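Side-chain contacts in chromosomal replication initiator protein DNAA (Helicobacter pylori, PDB 2WP0), which probably initiates and regulates chromosomal replication by binding the replication origin in its ATP form, its N-terminal domain I interacting with DnaA modulators: residues E27-Q32 with A60-L65; E68-N73 with H81-R86; P37-S40 with A45-Y48. All coordinates share one frame; numbering follows the deposited sequence.

Contact 1: E27-Q32 with A60-L65; sequences ENYFSQ and AKYGAL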
loop_
_atom_site.group_PDB
_atom_site.type_symbol
_atom_site.label_atom_id
_atom_site.label_comp_id
_atom_site.label_asym_id
_atom_site.label_seq_id
_atom_site.Cartn_x
_atom_site.Cartn_y
_atom_site.Cartn_z
ATOM N N GLU D 27 26.500 -24.255 -13.189
ATOM C CA GLU D 27 25.608 -25.415 -13.215
ATOM C C GLU D 27 24.199 -25.010 -13.620
ATOM O O GLU D 27 23.649 -25.493 -14.605
ATOM C CB GLU D 27 25.573 -26.075 -11.837
ATOM C CG GLU D 27 25.580 -27.581 -11.897
ATOM C CD GLU D 27 26.992 -28.161 -11.873
ATOM O OE1 GLU D 27 27.655 -28.060 -10.809
ATOM O OE2 GLU D 27 27.443 -28.729 -12.903
ATOM N N ASN D 28 23.632 -24.096 -12.850
ATOM C CA ASN D 28 22.280 -23.628 -13.083
ATOM C C ASN D 28 22.093 -22.918 -14.418
ATOM O O ASN D 28 21.022 -22.969 -15.019
ATOM C CB ASN D 28 21.848 -22.702 -11.946
ATOM C CG ASN D 28 21.725 -23.426 -10.609
ATOM O OD1 ASN D 28 21.730 -22.793 -9.556
ATOM N ND2 ASN D 28 21.602 -24.760 -10.649
ATOM N N TYR D 29 23.134 -22.243 -14.883
ATOM C CA TYR D 29 23.005 -21.421 -16.081
ATOM C C TYR D 29 23.848 -21.973 -17.219
ATOM O O TYR D 29 23.319 -22.579 -18.157
ATOM C CB TYR D 29 23.333 -19.933 -15.787
ATOM C CG TYR D 29 22.273 -19.255 -14.941
ATOM C CD1 TYR D 29 21.022 -18.916 -15.487
ATOM C CD2 TYR D 29 22.500 -18.969 -13.602
ATOM C CE1 TYR D 29 20.048 -18.305 -14.721
ATOM C CE2 TYR D 29 21.524 -18.358 -12.827
ATOM C CZ TYR D 29 20.308 -18.030 -13.394
ATOM O OH TYR D 29 19.346 -17.441 -12.622
ATOM N N PHE D 30 25.157 -21.777 -17.116
ATOM C CA PHE D 30 26.037 -21.933 -18.271
ATOM C C PHE D 30 26.025 -23.317 -18.920
ATOM O O PHE D 30 26.081 -23.423 -20.141
ATOM C CB PHE D 30 27.455 -21.503 -17.921
ATOM C CG PHE D 30 27.593 -20.038 -17.688
ATOM C CD1 PHE D 30 27.591 -19.151 -18.750
ATOM C CD2 PHE D 30 27.723 -19.535 -16.408
ATOM C CE1 PHE D 30 27.734 -17.784 -18.540
ATOM C CE2 PHE D 30 27.861 -18.160 -16.184
ATOM C CZ PHE D 30 27.873 -17.292 -17.250
ATOM N N SER D 31 25.945 -24.364 -18.109
ATOM C CA SER D 31 25.926 -25.729 -18.625
ATOM C C SER D 31 24.821 -25.982 -19.666
ATOM O O SER D 31 24.976 -26.820 -20.566
ATOM C CB SER D 31 25.736 -26.685 -17.464
ATOM O OG SER D 31 24.753 -26.174 -16.583
ATOM N N GLN D 32 23.713 -25.248 -19.528
ATOM C CA GLN D 32 22.526 -25.391 -20.375
ATOM C C GLN D 32 22.630 -24.674 -21.715
ATOM O O GLN D 32 21.737 -24.773 -22.564
ATOM C CB GLN D 32 21.319 -24.828 -19.644
ATOM C CG GLN D 32 21.043 -25.444 -18.283
ATOM C CD GLN D 32 19.611 -25.204 -17.853
ATOM O OE1 GLN D 32 18.666 -25.593 -18.548
ATOM N NE2 GLN D 32 19.439 -24.553 -16.715
ATOM N N ALA D 60 21.289 -11.081 -19.698
ATOM C CA ALA D 60 21.332 -9.942 -18.787
ATOM C C ALA D 60 22.482 -10.025 -17.770
ATOM O O ALA D 60 23.151 -9.030 -17.511
ATOM C CB ALA D 60 19.972 -9.746 -18.081
ATOM N N LYS D 61 22.732 -11.184 -17.180
ATOM C CA LYS D 61 23.740 -11.192 -16.127
ATOM C C LYS D 61 25.143 -11.658 -16.515
ATOM O O LYS D 61 26.083 -11.455 -15.752
ATOM C CB LYS D 61 23.244 -11.878 -14.844
ATOM C CG LYS D 61 22.688 -13.268 -15.004
ATOM C CD LYS D 61 22.444 -13.880 -13.625
ATOM C CE LYS D 61 21.905 -12.841 -12.658
ATOM N NZ LYS D 61 22.566 -12.977 -11.330
ATOM N N TYR D 62 25.305 -12.230 -17.702
ATOM C CA TYR D 62 26.596 -12.820 -18.051
ATOM C C TYR D 62 27.025 -12.509 -19.467
ATOM O O TYR D 62 28.100 -12.929 -19.900
ATOM C CB TYR D 62 26.567 -14.338 -17.888
ATOM C CG TYR D 62 26.109 -14.795 -16.535
ATOM C CD1 TYR D 62 26.729 -14.330 -15.387
ATOM C CD2 TYR D 62 25.067 -15.703 -16.402
ATOM C CE1 TYR D 62 26.319 -14.738 -14.140
ATOM C CE2 TYR D 62 24.649 -16.132 -15.146
ATOM C CZ TYR D 62 25.291 -15.639 -14.020
ATOM O OH TYR D 62 24.916 -16.017 -12.757
ATOM N N GLY D 63 26.177 -11.805 -20.203
ATOM C CA GLY D 63 26.491 -11.475 -21.582
ATOM C C GLY D 63 27.820 -10.777 -21.696
ATOM O O GLY D 63 28.581 -11.044 -22.616
ATOM N N ALA D 64 28.104 -9.878 -20.762
ATOM C CA ALA D 64 29.360 -9.132 -20.811
ATOM C C ALA D 64 30.523 -10.037 -20.438
ATOM O O ALA D 64 31.585 -9.974 -21.059
ATOM C CB ALA D 64 29.314 -7.937 -19.903
ATOM N N LEU D 65 30.321 -10.864 -19.416
ATOM C CA LEU D 65 31.288 -11.896 -19.069
ATOM C C LEU D 65 31.632 -12.758 -20.259
ATOM O O LEU D 65 32.781 -13.103 -20.441
ATOM C CB LEU D 65 30.754 -12.794 -17.959
ATOM C CG LEU D 65 31.161 -12.419 -16.535
ATOM C CD1 LEU D 65 30.167 -12.955 -15.470
ATOM C CD2 LEU D 65 32.606 -12.875 -16.287
#

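Contact 2: E68-N73 with H81-R86; sequences EILSQN and HSVDVR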
loop_
_atom_site.group_PDB
_atom_site.type_symbol
_atom_site.label_atom_id
_atom_site.label_comp_id
_atom_site.label_asym_id
_atom_site.label_seq_id
_atom_site.Cartn_x
_atom_site.Cartn_y
_atom_site.Cartn_z
ATOM N N GLU D 68 33.490 -10.711 -22.974
ATOM C CA GLU D 68 34.819 -10.627 -22.383
ATOM C C GLU D 68 35.624 -11.895 -22.631
ATOM O O GLU D 68 36.424 -11.967 -23.555
ATOM C CB GLU D 68 34.681 -10.386 -20.882
ATOM C CG GLU D 68 35.984 -10.237 -20.141
ATOM C CD GLU D 68 35.829 -9.367 -18.911
ATOM O OE1 GLU D 68 35.217 -9.807 -17.912
ATOM O OE2 GLU D 68 36.307 -8.216 -18.945
ATOM N N ILE D 69 35.395 -12.890 -21.783
ATOM C CA ILE D 69 35.962 -14.232 -21.930
ATOM C C ILE D 69 36.295 -14.644 -23.374
ATOM O O ILE D 69 37.384 -15.157 -23.635
ATOM C CB ILE D 69 35.014 -15.284 -21.328
ATOM C CG1 ILE D 69 34.888 -15.081 -19.815
ATOM C CG2 ILE D 69 35.480 -16.692 -21.693
ATOM C CD1 ILE D 69 34.053 -16.123 -19.140
ATOM N N LEU D 70 35.356 -14.424 -24.295
ATOM C CA LEU D 70 35.543 -14.780 -25.701
ATOM C C LEU D 70 36.615 -13.942 -26.408
ATOM O O LEU D 70 37.519 -14.497 -27.049
ATOM C CB LEU D 70 34.227 -14.678 -26.466
ATOM C CG LEU D 70 33.245 -15.837 -26.330
ATOM C CD1 LEU D 70 32.086 -15.689 -27.317
ATOM C CD2 LEU D 70 33.972 -17.151 -26.547
ATOM N N SER D 71 36.509 -12.614 -26.296
ATOM C CA SER D 71 37.471 -11.694 -26.912
ATOM C C SER D 71 38.897 -11.946 -26.435
ATOM O O SER D 71 39.856 -11.798 -27.196
ATOM C CB SER D 71 37.104 -10.245 -26.600
ATOM O OG SER D 71 35.801 -9.933 -27.040
ATOM N N GLN D 72 39.023 -12.317 -25.165
ATOM C CA GLN D 72 40.315 -12.513 -24.528
ATOM C C GLN D 72 40.919 -13.890 -24.833
ATOM O O GLN D 72 42.007 -14.213 -24.341
ATOM C CB GLN D 72 40.176 -12.330 -23.015
ATOM C CG GLN D 72 41.462 -12.548 -22.252
ATOM C CD GLN D 72 41.241 -13.317 -20.978
ATOM O OE1 GLN D 72 40.129 -13.334 -20.435
ATOM N NE2 GLN D 72 42.297 -13.963 -20.486
ATOM N N ASN D 73 40.229 -14.695 -25.645
ATOM C CA ASN D 73 40.733 -16.022 -26.014
ATOM C C ASN D 73 40.633 -16.371 -27.508
ATOM O O ASN D 73 39.808 -15.818 -28.233
ATOM C CB ASN D 73 40.055 -17.100 -25.167
ATOM C CG ASN D 73 40.724 -17.291 -23.816
ATOM O OD1 ASN D 73 41.880 -17.706 -23.736
ATOM N ND2 ASN D 73 39.998 -16.993 -22.747
ATOM N N HIS D 81 38.669 -9.056 -32.423
ATOM C CA HIS D 81 39.393 -8.664 -31.240
ATOM C C HIS D 81 38.380 -8.235 -30.173
ATOM O O HIS D 81 38.749 -7.755 -29.098
ATOM C CB HIS D 81 40.387 -7.543 -31.575
ATOM C CG HIS D 81 41.215 -7.810 -32.804
ATOM N ND1 HIS D 81 41.311 -6.913 -33.846
ATOM C CD2 HIS D 81 41.961 -8.883 -33.161
ATOM C CE1 HIS D 81 42.098 -7.414 -34.786
ATOM N NE2 HIS D 81 42.504 -8.606 -34.396
ATOM N N SER D 82 37.098 -8.447 -30.478
ATOM C CA SER D 82 36.002 -7.986 -29.632
ATOM C C SER D 82 34.696 -8.780 -29.791
ATOM O O SER D 82 33.613 -8.239 -29.523
ATOM C CB SER D 82 35.722 -6.507 -29.917
ATOM O OG SER D 82 34.814 -5.958 -28.975
ATOM N N VAL D 83 34.800 -10.051 -30.186
ATOM C CA VAL D 83 33.633 -10.908 -30.482
ATOM C C VAL D 83 32.367 -10.677 -29.642
ATOM O O VAL D 83 32.417 -10.628 -28.413
ATOM C CB VAL D 83 34.009 -12.412 -30.436
ATOM C CG1 VAL D 83 34.003 -12.920 -29.016
ATOM C CG2 VAL D 83 33.050 -13.226 -31.295
ATOM N N ASP D 84 31.242 -10.534 -30.340
ATOM C CA ASP D 84 29.929 -10.293 -29.737
ATOM C C ASP D 84 29.287 -11.645 -29.412
ATOM O O ASP D 84 29.544 -12.641 -30.093
ATOM C CB ASP D 84 29.060 -9.491 -30.730
ATOM C CG ASP D 84 27.732 -9.011 -30.138
ATOM O OD1 ASP D 84 27.585 -8.960 -28.894
ATOM O OD2 ASP D 84 26.826 -8.665 -30.938
ATOM N N VAL D 85 28.469 -11.701 -28.365
ATOM C CA VAL D 85 27.743 -12.928 -28.065
ATOM C C VAL D 85 26.244 -12.718 -28.235
ATOM O O VAL D 85 25.696 -11.679 -27.838
ATOM C CB VAL D 85 28.039 -13.465 -26.655
ATOM C CG1 VAL D 85 29.517 -13.773 -26.499
ATOM C CG2 VAL D 85 27.593 -12.468 -25.612
ATOM N N ARG D 86 25.594 -13.701 -28.851
ATOM C CA ARG D 86 24.155 -13.682 -29.018
ATOM C C ARG D 86 23.626 -15.044 -28.637
ATOM O O ARG D 86 23.918 -16.030 -29.300
ATOM C CB ARG D 86 23.784 -13.377 -30.466
ATOM C CG ARG D 86 22.273 -13.316 -30.717
ATOM C CD ARG D 86 21.782 -11.858 -30.708
ATOM N NE ARG D 86 22.534 -11.013 -31.626
ATOM C CZ ARG D 86 22.441 -9.683 -31.697
ATOM N NH1 ARG D 86 21.605 -9.027 -30.897
ATOM N NH2 ARG D 86 23.194 -8.996 -32.569
#

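Contact 3: P37-S40 with A45-Y48; sequences PNAS and AFFY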
loop_
_atom_site.group_PDB
_atom_site.type_symbol
_atom_site.label_atom_id
_atom_site.label_comp_id
_atom_site.label_asym_id
_atom_site.label_seq_id
_atom_site.Cartn_x
_atom_site.Cartn_y
_atom_site.Cartn_z
ATOM N N PRO D 37 27.393 -23.101 -34.480
ATOM C CA PRO D 37 28.369 -22.888 -35.559
ATOM C C PRO D 37 27.726 -22.478 -36.883
ATOM O O PRO D 37 28.381 -21.867 -37.720
ATOM C CB PRO D 37 29.054 -24.255 -35.692
ATOM C CG PRO D 37 28.802 -24.946 -34.384
ATOM C CD PRO D 37 27.436 -24.486 -33.979
ATOM N N ASN D 38 26.470 -22.840 -37.087
ATOM C CA ASN D 38 25.672 -22.181 -38.099
ATOM C C ASN D 38 25.309 -20.875 -37.416
ATOM O O ASN D 38 25.007 -20.869 -36.226
ATOM C CB ASN D 38 24.400 -22.974 -38.435
ATOM C CG ASN D 38 24.482 -24.453 -38.034
ATOM O OD1 ASN D 38 24.044 -25.327 -38.779
ATOM N ND2 ASN D 38 25.017 -24.731 -36.848
ATOM N N ALA D 39 25.372 -19.763 -38.129
ATOM C CA ALA D 39 25.159 -18.469 -37.490
ATOM C C ALA D 39 26.430 -17.936 -36.841
ATOM O O ALA D 39 26.763 -16.776 -37.026
ATOM C CB ALA D 39 24.018 -18.520 -36.470
ATOM N N SER D 40 27.136 -18.756 -36.070
ATOM C CA SER D 40 28.389 -18.281 -35.497
ATOM C C SER D 40 29.360 -17.897 -36.601
ATOM O O SER D 40 29.087 -18.111 -37.783
ATOM C CB SER D 40 29.026 -19.299 -34.553
ATOM O OG SER D 40 28.662 -19.044 -33.210
ATOM N N ALA D 45 29.529 -14.914 -31.600
ATOM C CA ALA D 45 29.243 -16.300 -31.230
ATOM C C ALA D 45 27.753 -16.457 -30.903
ATOM O O ALA D 45 27.170 -15.643 -30.189
ATOM C CB ALA D 45 30.106 -16.743 -30.049
ATOM N N PHE D 46 27.141 -17.497 -31.450
ATOM C CA PHE D 46 25.748 -17.776 -31.161
ATOM C C PHE D 46 25.624 -19.000 -30.263
ATOM O O PHE D 46 26.263 -20.024 -30.501
ATOM C CB PHE D 46 24.954 -17.981 -32.457
ATOM C CG PHE D 46 24.547 -16.703 -33.122
ATOM C CD1 PHE D 46 23.386 -16.049 -32.748
ATOM C CD2 PHE D 46 25.325 -16.150 -34.121
ATOM C CE1 PHE D 46 23.011 -14.863 -33.360
ATOM C CE2 PHE D 46 24.953 -14.965 -34.736
ATOM C CZ PHE D 46 23.798 -14.321 -34.355
ATOM N N PHE D 47 24.816 -18.874 -29.218
ATOM C CA PHE D 47 24.486 -19.996 -28.356
ATOM C C PHE D 47 22.979 -20.162 -28.291
ATOM O O PHE D 47 22.218 -19.205 -28.485
ATOM C CB PHE D 47 25.027 -19.795 -26.938
ATOM C CG PHE D 47 26.450 -19.386 -26.906
ATOM C CD1 PHE D 47 26.794 -18.050 -26.839
ATOM C CD2 PHE D 47 27.453 -20.326 -26.988
ATOM C CE1 PHE D 47 28.123 -17.655 -26.835
ATOM C CE2 PHE D 47 28.782 -19.941 -26.990
ATOM C CZ PHE D 47 29.118 -18.601 -26.909
ATOM N N TYR D 48 22.564 -21.389 -28.013
ATOM C CA TYR D 48 21.178 -21.680 -27.739
ATOM C C TYR D 48 20.988 -21.885 -26.242
ATOM O O TYR D 48 21.844 -22.440 -25.564
ATOM C CB TYR D 48 20.736 -22.924 -28.499
ATOM C CG TYR D 48 20.429 -22.679 -29.955
ATOM C CD1 TYR D 48 19.504 -21.711 -30.340
ATOM C CD2 TYR D 48 21.041 -23.432 -30.950
ATOM C CE1 TYR D 48 19.200 -21.489 -31.682
ATOM C CE2 TYR D 48 20.746 -23.224 -32.297
ATOM C CZ TYR D 48 19.823 -22.249 -32.657
ATOM O OH TYR D 48 19.527 -22.048 -33.990
#

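Contact 1: E27-Q32 with A60-L65
Tyr62 puts its ring between Phe30 on one face and the aliphatic part of its own neighbour Lys61 on the other, with Tyr29 closing one edge. Over the centre of the first face lies Phe30 CE2, 3.7 Å from the Tyr62 ring plane; on the opposite face Lys61 CG stands 3.5 Å from the same plane, displaced toward the rim. Tyr29 CD2 meets the edge near the ring plane, 3.9 Å from Tyr62 CE2. These last two rings form an offset edge-to-face pair, the edge of Tyr62 turned toward the face of Tyr29, with centroids 5.7 Å apart and planes at 64°. The Phe30 and Tyr62 rings lie obliquely to each other, at 44°, and their exact spacing is doubtful. Tyr62 CG lies anti to its carbonyl carbon (chi1 -54°), which sends the ring out from helix 52-71 into the angle between the two aromatics of helix 23-30. Tyr29 and Phe30, although consecutive, meet different parts of this one ring, an edge and a face.

Around the cluster, Leu54, Thr57 and Ile58 touch Tyr29, while Leu66 and Val21 pack on Phe30. The phenol ends are polar: Tyr62 OH is hydrogen-bonded to Glu25, and Tyr29 OH to the backbone of another protein in the assembly. Lys61 NZ forms a salt bridge with an acidic side chain of that second chain, and Gln32 NE2 a hydrogen bond with its backbone; the same amide donates to Asn28 O at 2.8 Å. The contact thus pairs a buried aromatic cluster joining helices 23-30 and 52-71 with a polar margin that meets a partner, consistent with the role of domain I in binding regulators.

Contact 2: E68-N73 with H81-R86
Leu70 meets Val83 and Val85 in an apolar helix-on-sheet contact within the beta-alpha-beta unit formed by strand 44-49, helix 52-71 and strand 84-89. It lies where the helix ends and the chain, having turned back, enters the last strand, and it is only partly buried. Leu70 projects from the final turn with CG anti to its carbonyl carbon (chi1 -80°), a torsion that carries CG and CD1 toward the two valines. Leu70 CG lies 4.0 Å from the methyl Val83 CG1. The end of the same leucine extends to the next inward-facing residue: Leu70 CD1 is 3.8 Å from Val83 CG1 and also touches Val85 CG1. Thus one leucine spans two valines that are two residues apart and both directed at the helix, while Asp84 between them has its CB turned away.

The leucine also touches Ala45 on the central strand and Val75 in the connecting loop. Val85 packs on Phe47, Leu66 and Lys67, and Val83 on Met77, so Leu70, Val83 and Val85 belong to the apolar layer between helix and sheet. Strand 84-89 is held in place by backbone hydrogen bonds to strand 44-49.

Toward the helix end the contact becomes polar and more open. Ser71 packs beside the backbone of His81 and Ser82, its CB 3.9 Å from His81 O. Its hydroxyl is hydrogen-bonded back to Lys67 O in the preceding helical turn; although Ser71 OG comes within 3.3 Å of Val83 N, the angle is too poor for a hydrogen bond, and the hydroxyl meets the Val83 side chain at CG1, 4.0 Å from Ser71 OG.

Contact 3: P37-S40 with A45-Y48
Ser40 OG accepts the backbone N-H of Phe46 in a nearly straight hydrogen bond, 2.8 Å from Phe46 N to Ser40 OG with an angle of 174° at the hydrogen. A side-chain oxygen thus receives an N-H on the side of the strand that faces the hairpin loop, and it also comes 3.4 Å from Ala45 CA. Beside this bond Ala39 packs against the phenylalanine, its CB 3.6 Å from Phe46 CD2, while Ala39 O approaches the same ring 3.4 Å from CE2. Ser40 CA lies at the edge of the ring, in its plane. With CG anti to its carbonyl carbon (chi1 -81°), the Phe46 side chain is placed alongside the two loop residues.

The loop is shaped by a tight turn. Ala39 has a positive phi (84°), and Ser40 N reaches back to Asn38 O in a weak hydrogen bond, which fits a classic gamma turn centred on Ala39. Farther out, Arg86 and Glu88 of strand 84-89 touch the Phe46 side chain, and Asn36 touches it from the loop. Ala45 and Phe47 give their backbone bonds to strand 84-89, whereas Tyr48 pairs with Lys34. The whole is a beta-hairpin, antiparallel strands 34-35 and 44-49, whose connecting loop folds back onto its second strand.

In the fold
Contacts 1 and 2 share helix 52-71: their centres are about 14 Å apart, and they touch where Gly63 O lies 3.5 Å from Val85 CG2. Contacts 2 and 3 meet in the sheet, centres about 13 Å apart, through two probable hydrogen bonds, Ala45 N to Asp84 O at 2.7 Å and Arg86 N to Ala45 O at 2.8 Å, which join the parallel strands 44-49 and 84-89. Contact 3 falls within the chain between the two segments of contact 1, yet the two lie on opposite sides of the domain centre, about 15 Å apart between centres. Of the three, contact 1 is the one beside other protein chains.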